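Local coordinates for odorant-binding protein (PDB 5DIC) that binds long-chain fatty acids such as palmitate and, as an odorant-binding protein of the blowfly oral disk, probably carries them, at residues Lys46-Cys51 / Arg97-Phe102; Ala85-Cys89 / Cys107-Ala111. All blocks are in the same frame, centred on the assembly; numbering follows the deposited sequence.

Interaction 1: Lys46-Cys51 / Arg97-Phe102; sequences KCFGTC and RCDTGF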
ATOM      1  N   LYS A  46      -1.825  10.215  -1.893  1.00 10.30           N
ATOM      2  CA  LYS A  46      -2.684   9.269  -1.187  1.00 10.18           C
ATOM      3  C   LYS A  46      -3.509   8.441  -2.157  1.00  9.80           C
ATOM      4  O   LYS A  46      -3.679   7.231  -1.969  1.00 10.39           O
ATOM      5  CB  LYS A  46      -3.618  10.014  -0.223  1.00 11.13           C
ATOM      6  CG  LYS A  46      -2.898  10.719   0.919  1.00 13.01           C
ATOM      7  CD  LYS A  46      -3.947  11.340   1.862  1.00 17.83           C
ATOM      8  CE  LYS A  46      -3.388  12.100   3.027  1.00 21.81           C
ATOM      9  NZ  LYS A  46      -4.559  12.654   3.783  1.00 28.21           N
ATOM     10  N   CYS A  47      -4.026   9.077  -3.199  1.00  9.61           N
ATOM     11  CA  CYS A  47      -4.757   8.306  -4.186  1.00 10.17           C
ATOM     12  C   CYS A  47      -3.867   7.331  -4.941  1.00 10.26           C
ATOM     13  O   CYS A  47      -4.271   6.203  -5.193  1.00 10.34           O
ATOM     14  CB  CYS A  47      -5.445   9.206  -5.181  1.00 10.42           C
ATOM     15  SG  CYS A  47      -6.855  10.137  -4.526  1.00 12.44           S
ATOM     16  N   PHE A  48      -2.644   7.763  -5.280  1.00 10.43           N
ATOM     17  CA  PHE A  48      -1.686   6.836  -5.868  1.00 10.41           C
ATOM     18  C   PHE A  48      -1.506   5.591  -5.000  1.00 10.03           C
ATOM     19  O   PHE A  48      -1.534   4.473  -5.505  1.00 10.43           O
ATOM     20  CB  PHE A  48      -0.318   7.517  -6.051  1.00 10.59           C
ATOM     21  CG  PHE A  48       0.743   6.532  -6.463  1.00 10.71           C
ATOM     22  CD1 PHE A  48       1.463   5.870  -5.506  1.00 11.17           C
ATOM     23  CD2 PHE A  48       0.957   6.208  -7.787  1.00 11.24           C
ATOM     24  CE1 PHE A  48       2.359   4.871  -5.846  1.00 12.81           C
ATOM     25  CE2 PHE A  48       1.852   5.239  -8.148  1.00 12.54           C
ATOM     26  CZ  PHE A  48       2.552   4.560  -7.183  1.00 12.74           C
ATOM     27  N   GLY A  49      -1.289   5.791  -3.712  1.00  9.90           N
ATOM     28  CA  GLY A  49      -1.028   4.654  -2.840  1.00 10.54           C
ATOM     29  C   GLY A  49      -2.230   3.742  -2.776  1.00  9.97           C
ATOM     30  O   GLY A  49      -2.090   2.534  -2.816  1.00 10.06           O
ATOM     31  N   THR A  50      -3.425   4.336  -2.653  1.00  9.41           N
ATOM     32  CA  THR A  50      -4.649   3.549  -2.668  1.00  9.22           C
ATOM     33  C   THR A  50      -4.774   2.725  -3.927  1.00  9.66           C
ATOM     34  O   THR A  50      -5.049   1.521  -3.885  1.00 10.40           O
ATOM     35  CB  THR A  50      -5.844   4.489  -2.443  1.00  9.46           C
ATOM     36  OG1 THR A  50      -5.719   5.144  -1.175  1.00 10.87           O
ATOM     37  CG2 THR A  50      -7.136   3.779  -2.435  1.00 10.30           C
ATOM     38  N   CYS A  51      -4.560   3.385  -5.060  1.00  9.32           N
ATOM     39  CA  CYS A  51      -4.546   2.695  -6.337  1.00  9.62           C
ATOM     40  C   CYS A  51      -3.554   1.537  -6.354  1.00  9.79           C
ATOM     41  O   CYS A  51      -3.860   0.454  -6.841  1.00 10.49           O
ATOM     42  CB  CYS A  51      -4.232   3.686  -7.458  1.00 10.16           C
ATOM     43  SG  CYS A  51      -4.068   3.014  -9.101  1.00 12.02           S
ATOM     44  N   ARG A  97     -12.058   7.668  -0.190  1.00 11.88           N
ATOM     45  CA  ARG A  97     -11.347   6.481  -0.683  1.00 11.22           C
ATOM     46  C   ARG A  97      -9.835   6.599  -0.459  1.00 10.48           C
ATOM     47  O   ARG A  97      -9.162   5.662   0.025  1.00 11.35           O
ATOM     48  CB  ARG A  97     -11.625   6.281  -2.170  1.00 11.33           C
ATOM     49  CG  ARG A  97     -10.629   5.366  -2.875  1.00 11.60           C
ATOM     50  CD  ARG A  97     -10.965   5.129  -4.336  1.00 11.63           C
ATOM     51  NE  ARG A  97      -9.878   4.477  -5.059  1.00 11.70           N
ATOM     52  CZ  ARG A  97      -8.999   5.113  -5.828  1.00 12.06           C
ATOM     53  NH1 ARG A  97      -9.034   6.419  -6.016  1.00 12.18           N
ATOM     54  NH2 ARG A  97      -8.066   4.398  -6.413  1.00 12.10           N
ATOM     55  N   CYS A  98      -9.275   7.729  -0.864  1.00 10.26           N
ATOM     56  CA  CYS A  98      -7.813   7.863  -0.848  1.00 10.58           C
ATOM     57  C   CYS A  98      -7.252   8.025   0.553  1.00 11.69           C
ATOM     58  O   CYS A  98      -6.178   7.497   0.882  1.00 12.19           O
ATOM     59  CB  CYS A  98      -7.387   8.981  -1.776  1.00 11.91           C
ATOM     60  SG  CYS A  98      -7.909   8.707  -3.464  1.00 13.07           S
ATOM     61  N   ASP A  99      -7.957   8.763   1.382  1.00 11.52           N
ATOM     62  CA  ASP A  99      -7.527   8.903   2.774  1.00 13.08           C
ATOM     63  C   ASP A  99      -7.660   7.586   3.541  1.00 12.14           C
ATOM     64  O   ASP A  99      -6.840   7.268   4.389  1.00 13.38           O
ATOM     65  CB  ASP A  99      -8.284  10.056   3.424  1.00 14.02           C
ATOM     66  CG  ASP A  99      -7.745  10.427   4.780  1.00 14.85           C
ATOM     67  OD1 ASP A  99      -6.546  10.743   4.904  1.00 17.13           O
ATOM     68  OD2 ASP A  99      -8.542  10.358   5.728  1.00 18.26           O
ATOM     69  N   THR A 100      -8.697   6.809   3.249  1.00 12.31           N
ATOM     70  CA  THR A 100      -8.820   5.459   3.820  1.00 12.00           C
ATOM     71  C   THR A 100      -7.646   4.552   3.460  1.00 11.37           C
ATOM     72  O   THR A 100      -7.038   3.939   4.332  1.00 12.02           O
ATOM     73  CB  THR A 100     -10.154   4.819   3.390  1.00 12.80           C
ATOM     74  OG1 THR A 100     -11.205   5.557   4.020  1.00 13.71           O
ATOM     75  CG2 THR A 100     -10.235   3.325   3.753  1.00 14.23           C
ATOM     76  N   GLY A 101      -7.288   4.532   2.184  1.00 10.71           N
ATOM     77  CA  GLY A 101      -6.146   3.714   1.788  1.00 11.66           C
ATOM     78  C   GLY A 101      -4.873   4.169   2.476  1.00 11.96           C
ATOM     79  O   GLY A 101      -4.104   3.342   2.972  1.00 12.99           O
ATOM     80  N   PHE A 102      -4.662   5.487   2.531  1.00 12.56           N
ATOM     81  CA  PHE A 102      -3.498   6.019   3.224  1.00 13.27           C
ATOM     82  C   PHE A 102      -3.476   5.625   4.705  1.00 13.14           C
ATOM     83  O   PHE A 102      -2.430   5.178   5.205  1.00 13.61           O
ATOM     84  CB  PHE A 102      -3.505   7.539   3.090  1.00 15.90           C
ATOM     85  CG  PHE A 102      -2.432   8.217   3.883  1.00 19.55           C
ATOM     86  CD1 PHE A 102      -1.102   7.933   3.642  1.00 20.67           C
ATOM     87  CD2 PHE A 102      -2.756   9.118   4.872  1.00 25.67           C
ATOM     88  CE1 PHE A 102      -0.102   8.545   4.361  1.00 23.12           C
ATOM     89  CE2 PHE A 102      -1.767   9.731   5.600  1.00 29.34           C
ATOM     90  CZ  PHE A 102      -0.430   9.451   5.339  1.00 27.26           C
TER

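Interaction 2: Ala85-Cys89 / Cys107-Ala111; sequences ALDKC and CFEKA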
ATOM      1  N   ALA A  85      -1.559  -7.904  12.450  1.00 14.61           N
ATOM      2  CA  ALA A  85      -1.613  -6.588  11.792  1.00 14.95           C
ATOM      3  C   ALA A  85      -2.933  -6.398  11.049  1.00 13.21           C
ATOM      4  O   ALA A  85      -3.529  -5.316  11.085  1.00 15.23           O
ATOM      5  CB  ALA A  85      -0.470  -6.459  10.815  1.00 15.48           C
ATOM      6  N   LEU A  86      -3.420  -7.456  10.409  1.00 13.30           N
ATOM      7  CA  LEU A  86      -4.738  -7.407   9.796  1.00 14.00           C
ATOM      8  C   LEU A  86      -5.812  -7.099  10.818  1.00 14.31           C
ATOM      9  O   LEU A  86      -6.681  -6.257  10.577  1.00 15.68           O
ATOM     10  CB  LEU A  86      -5.059  -8.725   9.072  1.00 14.04           C
ATOM     11  CG  LEU A  86      -4.372  -8.882   7.713  1.00 14.48           C
ATOM     12  CD1 LEU A  86      -4.324 -10.336   7.320  1.00 16.93           C
ATOM     13  CD2 LEU A  86      -5.066  -8.065   6.666  1.00 15.24           C
ATOM     14  N   ASP A  87      -5.761  -7.765  11.975  1.00 15.59           N
ATOM     15  CA  ASP A  87      -6.789  -7.549  12.971  1.00 18.22           C
ATOM     16  C   ASP A  87      -6.818  -6.107  13.439  1.00 18.65           C
ATOM     17  O   ASP A  87      -7.880  -5.547  13.733  1.00 23.06           O
ATOM     18  CB  ASP A  87      -6.567  -8.447  14.184  1.00 20.85           C
ATOM     19  CG  ASP A  87      -7.037  -9.879  13.963  1.00 27.87           C
ATOM     20  OD1 ASP A  87      -7.840 -10.134  13.041  1.00 33.12           O
ATOM     21  OD2 ASP A  87      -6.622 -10.749  14.754  1.00 35.80           O
ATOM     22  N   LYS A  88      -5.641  -5.508  13.534  1.00 16.77           N
ATOM     23  CA  LYS A  88      -5.521  -4.133  14.006  1.00 18.72           C
ATOM     24  C   LYS A  88      -5.790  -3.057  12.966  1.00 16.24           C
ATOM     25  O   LYS A  88      -6.230  -1.957  13.334  1.00 18.15           O
ATOM     26  CB  LYS A  88      -4.138  -3.948  14.589  1.00 25.21           C
ATOM     27  CG  LYS A  88      -3.985  -4.801  15.829  1.00 29.59           C
ATOM     28  CD  LYS A  88      -3.381  -4.077  17.010  1.00 50.94           C
ATOM     29  CE  LYS A  88      -1.867  -4.067  16.941  1.00 59.45           C
ATOM     30  NZ  LYS A  88      -1.299  -3.291  18.079  1.00 68.19           N
ATOM     31  N   CYS A  89      -5.572  -3.360  11.695  1.00 15.16           N
ATOM     32  CA  CYS A  89      -5.594  -2.325  10.680  1.00 15.56           C
ATOM     33  C   CYS A  89      -6.720  -2.394   9.687  1.00 15.47           C
ATOM     34  O   CYS A  89      -6.993  -1.401   8.996  1.00 17.65           O
ATOM     35  CB  CYS A  89      -4.276  -2.355   9.920  1.00 15.44           C
ATOM     36  SG  CYS A  89      -2.824  -1.996  10.947  1.00 17.07           S
ATOM     37  N   CYS A 107      -1.240   2.337   9.199  1.00 13.67           N
ATOM     38  CA  CYS A 107      -1.422   1.374  10.274  1.00 14.45           C
ATOM     39  C   CYS A 107      -0.519   0.152  10.056  1.00 13.77           C
ATOM     40  O   CYS A 107       0.130  -0.311  11.001  1.00 15.50           O
ATOM     41  CB  CYS A 107      -2.875   0.980  10.407  1.00 15.08           C
ATOM     42  SG  CYS A 107      -3.263  -0.170  11.752  1.00 18.03           S
ATOM     43  N   PHE A 108      -0.459  -0.354   8.828  1.00 13.03           N
ATOM     44  CA  PHE A 108       0.436  -1.486   8.552  1.00 12.98           C
ATOM     45  C   PHE A 108       1.904  -1.109   8.769  1.00 14.19           C
ATOM     46  O   PHE A 108       2.684  -1.915   9.260  1.00 15.85           O
ATOM     47  CB  PHE A 108       0.217  -2.039   7.150  1.00 13.84           C
ATOM     48  CG  PHE A 108      -0.889  -3.050   7.075  1.00 13.68           C
ATOM     49  CD1 PHE A 108      -0.671  -4.396   7.383  1.00 15.17           C
ATOM     50  CD2 PHE A 108      -2.146  -2.673   6.664  1.00 14.56           C
ATOM     51  CE1 PHE A 108      -1.688  -5.316   7.297  1.00 17.27           C
ATOM     52  CE2 PHE A 108      -3.165  -3.605   6.565  1.00 15.45           C
ATOM     53  CZ  PHE A 108      -2.932  -4.914   6.891  1.00 16.35           C
ATOM     54  N   GLU A 109       2.273   0.112   8.397  1.00 15.04           N
ATOM     55  CA  GLU A 109       3.638   0.563   8.615  1.00 17.07           C
ATOM     56  C   GLU A 109       3.945   0.632  10.104  1.00 16.33           C
ATOM     57  O   GLU A 109       5.056   0.316  10.529  1.00 17.83           O
ATOM     58  CB  GLU A 109       3.908   1.902   7.927  1.00 19.01           C
ATOM     59  CG  GLU A 109       4.080   1.814   6.417  1.00 19.95           C
ATOM     60  CD  GLU A 109       5.275   0.964   5.975  1.00 25.27           C
ATOM     61  OE1 GLU A 109       6.229   0.791   6.759  1.00 32.37           O
ATOM     62  OE2 GLU A 109       5.275   0.466   4.837  1.00 30.04           O
ATOM     63  N   LYS A 110       2.982   1.071  10.906  1.00 17.02           N
ATOM     64  CA  LYS A 110       3.153   1.097  12.352  1.00 18.63           C
ATOM     65  C   LYS A 110       3.336  -0.324  12.886  1.00 17.04           C
ATOM     66  O   LYS A 110       4.208  -0.562  13.717  1.00 20.46           O
ATOM     67  CB  LYS A 110       1.976   1.809  13.014  1.00 18.20           C
ATOM     68  CG  LYS A 110       2.031   1.846  14.515  1.00 23.20           C
ATOM     69  CD  LYS A 110       0.877   2.682  15.066  1.00 27.25           C
ATOM     70  CE  LYS A 110       1.038   3.022  16.541  1.00 35.01           C
ATOM     71  NZ  LYS A 110       0.421   4.338  16.872  1.00 44.56           N
ATOM     72  N   ALA A 111       2.533  -1.258  12.392  1.00 16.22           N
ATOM     73  CA  ALA A 111       2.649  -2.667  12.785  1.00 18.50           C
ATOM     74  C   ALA A 111       4.039  -3.210  12.442  1.00 18.07           C
ATOM     75  O   ALA A 111       4.656  -3.908  13.244  1.00 20.85           O
ATOM     76  CB  ALA A 111       1.557  -3.500  12.131  1.00 17.76           C
TER

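Interaction 1: Lys46-Cys51 / Arg97-Phe102
The backbone oxygen of Lys46 is gripped twice by Thr50, the residue one helical turn on whose side chain also presses against Gly101 and Cys98 of the other helix. Thr50 N gives the ordinary helical bond, while the hydroxyl, Thr50 OG1, donates to Lys46 O at 3.0 Å from the opposite face of the carbonyl plane. That bond is possible because Thr50 OG1 stands anti to the carbonyl carbon of its own residue (chi1 -60°), a rotation that also lays Thr50 OG1 3.3 Å from Gly101 CA. A CB on Gly101 would clash with Thr50 OG1; without one, the CA atoms of Thr50 and Gly101 come within 4.7 Å, and the local axes cross at 70° with only 7.7 Å between them. The other branch of Thr50, CG2, lies over one face of the Arg97 guanidinium, 3.9 Å from Arg97 NE; the charge of that group is met by Glu54 and Glu23. On the other flank the extended chain of Lys46 runs across Phe102, with Lys46 CE 3.6 Å from Phe102 CD2, and ends beside Asp99. There Lys46 NZ forms a salt bridge to Asp99 OD1 at 3.0 Å, approaching on the anti side and well out of the carboxylate plane. Asp99 OD2 takes a hydrogen bond from Ala95 N, so the carboxylate is tied both to the residues just before its own helix and, through Lys46, to helix 43-55. Between these polar flanks Cys47 SG and Cys98 SG are joined covalently at 2.1 Å, with chi3 of 99°, close to the relaxed value for a disulfide. Cys51, one turn beyond Cys47, is bonded to Cys19, so helix 43-55 carries two disulfides, as expected of the interlocked three-disulfide helical fold of classical insect odorant-binding proteins.

Interaction 2: Ala85-Cys89 / Cys107-Ala111
A disulfide beside the fatty-acid pocket forms this contact: Cys89, at the end of helix 79-89, is joined to Cys107 of helix 97-113, and Phe108, the next residue, touches a bound palmitic acid. Cys89 SG and Cys107 SG are 2.0 Å apart with chi3 of -79°, of opposite sign to that of the Cys47-Cys98 bridge. At Cys107 the sulfur lies anti to the backbone N (chi1 -178°), which carries it across to the neighbouring helix. Cys89 also bears on the phenyl ring of Phe108. Cys89 CB sits over one face, 4.1 Å from the Phe108 ring centroid, as a CH-pi contact, and Cys89 SG lies above that ring as a sulfur-aromatic contact, 16° off the normal. Leu86 meets the ring differently, its CD2 arriving at the edge, in plane, 3.8 Å from Phe108 CZ. Leu86 also packs on Val69 and Leu70, so the ring is linked through it to helix 66-77. One turn from the disulfide on each helix, the methyls of Ala85 and Ala111 meet CB to CB at 3.8 Å, and Ala85 CB also touches Phe108 CE1 at 3.9 Å. An alanine in place of Phe108 would be likely to open a gap beside Leu86 and next to Cys89, strip the disulfide of its aromatic cover and remove a contact with the palmitic acid. No hydrogen bond crosses between the segments: one covalent bridge and dispersion among apolar groups hold them, a chemistry consistent with a wall that faces an aliphatic ligand.

Interactions 1 and 2 share helix 97-113: residues 97-102 at its start meet helix 43-55, and residues 107-111 farther along meet helix 79-89. Their centres lie 16 Å apart and their nearest atoms about 5 Å apart, so they do not touch. Along the chain the segments alternate, 46-51, 85-89, 97-102, 107-111, which makes the two disulfides cross in sequence. Helix 97-113 is thus fastened covalently to two different helices. Interaction 1 is partly buried and more polar, whereas interaction 2 is buried and apolar. Both come near bound palmitic acid, through Gly101 and Phe108, consistent with a cross-linked shell around the lipid site.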